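Local coordinates for kinesin-like protein Nod (Drosophila melanogaster, PDB 3DC4), which binds and hydrolyses ATP in its kinesin motor domain, associates with microtubules, and is required to segregate non-exchange chromosomes in meiosis, at residues 82-85 with 86-89. Numbering follows the deposited sequence.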
ATOM      1  N   LEU A  82      -7.571  -2.679  -9.110  1.00 18.64           N
ATOM      2  CA  LEU A  82      -6.770  -1.689  -8.422  1.00 18.86           C
ATOM      3  C   LEU A  82      -5.263  -1.715  -8.572  1.00 20.07           C
ATOM      4  O   LEU A  82      -4.626  -0.659  -8.622  1.00 20.44           O
ATOM      5  CB  LEU A  82      -7.113  -1.751  -6.937  1.00 20.62           C
ATOM      6  CG  LEU A  82      -6.561  -0.630  -6.064  1.00 22.99           C
ATOM      7  CD1 LEU A  82      -7.255   0.678  -6.441  1.00 23.95           C
ATOM      8  CD2 LEU A  82      -6.801  -0.971  -4.606  1.00 23.60           C
ATOM      9  N   ILE A  83      -4.681  -2.903  -8.662  1.00 19.18           N
ATOM     10  CA  ILE A  83      -3.233  -2.994  -8.723  1.00 18.47           C
ATOM     11  C   ILE A  83      -2.620  -3.370 -10.061  1.00 19.02           C
ATOM     12  O   ILE A  83      -1.604  -2.804 -10.452  1.00 19.67           O
ATOM     13  CB  ILE A  83      -2.742  -3.971  -7.634  1.00 16.78           C
ATOM     14  CG1 ILE A  83      -3.320  -3.551  -6.278  1.00 15.49           C
ATOM     15  CG2 ILE A  83      -1.223  -3.989  -7.575  1.00 17.45           C
ATOM     16  CD1 ILE A  83      -2.772  -2.223  -5.728  1.00 16.60           C
ATOM     17  N   LEU A  84      -3.235  -4.309 -10.768  1.00 20.49           N
ATOM     18  CA  LEU A  84      -2.707  -4.738 -12.057  1.00 22.13           C
ATOM     19  C   LEU A  84      -2.273  -3.565 -12.943  1.00 23.07           C
ATOM     20  O   LEU A  84      -1.188  -3.597 -13.529  1.00 22.55           O
ATOM     21  CB  LEU A  84      -3.736  -5.603 -12.797  1.00 24.29           C
ATOM     22  CG  LEU A  84      -3.260  -6.113 -14.160  1.00 29.15           C
ATOM     23  CD1 LEU A  84      -2.033  -7.001 -13.983  1.00 30.03           C
ATOM     24  CD2 LEU A  84      -4.383  -6.878 -14.844  1.00 30.46           C
ATOM     25  N   PRO A  85      -3.102  -2.511 -13.045  1.00 22.63           N
ATOM     26  CA  PRO A  85      -2.733  -1.360 -13.879  1.00 23.45           C
ATOM     27  C   PRO A  85      -1.384  -0.746 -13.497  1.00 24.29           C
ATOM     28  O   PRO A  85      -0.680  -0.205 -14.345  1.00 24.94           O
ATOM     29  CB  PRO A  85      -3.888  -0.385 -13.658  1.00 24.02           C
ATOM     30  CG  PRO A  85      -5.055  -1.318 -13.466  1.00 25.62           C
ATOM     31  CD  PRO A  85      -4.466  -2.349 -12.516  1.00 24.63           C
ATOM     32  N   LEU A  86      -1.027  -0.836 -12.220  1.00 23.11           N
ATOM     33  CA  LEU A  86       0.237  -0.280 -11.747  1.00 23.24           C
ATOM     34  C   LEU A  86       1.440  -1.099 -12.197  1.00 23.31           C
ATOM     35  O   LEU A  86       2.553  -0.582 -12.276  1.00 23.98           O
ATOM     36  CB  LEU A  86       0.244  -0.191 -10.222  1.00 21.80           C
ATOM     37  CG  LEU A  86      -0.798   0.721  -9.576  1.00 22.91           C
ATOM     38  CD1 LEU A  86      -0.650   0.650  -8.064  1.00 23.82           C
ATOM     39  CD2 LEU A  86      -0.621   2.158 -10.072  1.00 23.52           C
ATOM     40  N   VAL A  87       1.222  -2.374 -12.499  1.00 23.44           N
ATOM     41  CA  VAL A  87       2.326  -3.227 -12.911  1.00 23.93           C
ATOM     42  C   VAL A  87       3.042  -2.672 -14.134  1.00 24.76           C
ATOM     43  O   VAL A  87       4.269  -2.629 -14.167  1.00 23.05           O
ATOM     44  CB  VAL A  87       1.850  -4.666 -13.176  1.00 24.01           C
ATOM     45  CG1 VAL A  87       3.009  -5.519 -13.688  1.00 25.53           C
ATOM     46  CG2 VAL A  87       1.311  -5.265 -11.889  1.00 23.57           C
ATOM     47  N   ASP A  88       2.291  -2.243 -15.142  1.00 25.54           N
ATOM     48  CA  ASP A  88       2.937  -1.683 -16.323  1.00 28.70           C
ATOM     49  C   ASP A  88       3.725  -0.427 -15.975  1.00 27.52           C
ATOM     50  O   ASP A  88       4.826  -0.218 -16.484  1.00 27.34           O
ATOM     51  CB  ASP A  88       1.918  -1.356 -17.414  1.00 32.69           C
ATOM     52  CG  ASP A  88       1.594  -2.554 -18.275  1.00 36.62           C
ATOM     53  OD1 ASP A  88       2.472  -3.439 -18.411  1.00 38.63           O
ATOM     54  OD2 ASP A  88       0.472  -2.608 -18.822  1.00 39.40           O
ATOM     55  N   LYS A  89       3.168   0.399 -15.096  1.00 26.01           N
ATOM     56  CA  LYS A  89       3.837   1.628 -14.701  1.00 25.12           C
ATOM     57  C   LYS A  89       5.168   1.292 -14.027  1.00 24.21           C
ATOM     58  O   LYS A  89       6.197   1.900 -14.327  1.00 23.26           O
ATOM     59  CB  LYS A  89       2.942   2.439 -13.753  1.00 26.99           C
ATOM     60  CG  LYS A  89       1.524   2.708 -14.284  1.00 31.39           C
ATOM     61  CD  LYS A  89       1.523   3.403 -15.647  1.00 34.75           C
ATOM     62  CE  LYS A  89       0.103   3.671 -16.137  1.00 36.79           C
ATOM     63  NZ  LYS A  89       0.095   4.337 -17.471  1.00 37.68           N
TER
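Leu86 and Ile83 meet through the ends of their side chains, CD1 of Ile83 lying 4.3 Å from CD1 of Leu86, while their backbones are joined more closely. The amide of Leu86 donates to the Ile83 carbonyl at 2.7 Å (N to O), a bent bond with an N-H...O angle of 138°, and the donor stands above the carbonyl plane. The course of the backbone brings CB of Leu86 within 3.2 Å of Ile83 O. CG of Leu86 is turned anti to its own carbonyl carbon (chi1 -63°), beside the backbone N, and this puts CG 3.7 Å from Ile83 O. Val87 repeats the pattern one residue on. Its N bonds to Leu84 O at 2.9 Å, again from above the carbonyl plane, and its CG2 lies 3.4 Å from that oxygen. The same methyl also faces CD1 of Leu84 in a looser apolar contact.

Both bonds span three residues, as in a tight helical turn. Proline, lacking an N-H, is readily accommodated in the first turn of a helix, where no earlier carbonyl needs its amide, and Pro85 takes such a place in the turn that follows helix 75-82 in the kinesin motor domain. Around it, Leu86 packs on Tyr305 and Thr307 of strand 305-312, while Ile83, Leu84 and Val87 all touch helices 75-82 and 127-141, through Met78 and Ile127 for Ile83 and through Tyr79 and Arg138 for the other two; Ile83 also touches Ala98. Further along the turn, the bent chain of Lys89 passes Pro85 O with its CG at 3.7 Å, and OD1 of Asp88 forms a salt bridge with NH1 of Arg138, on helix 127-141.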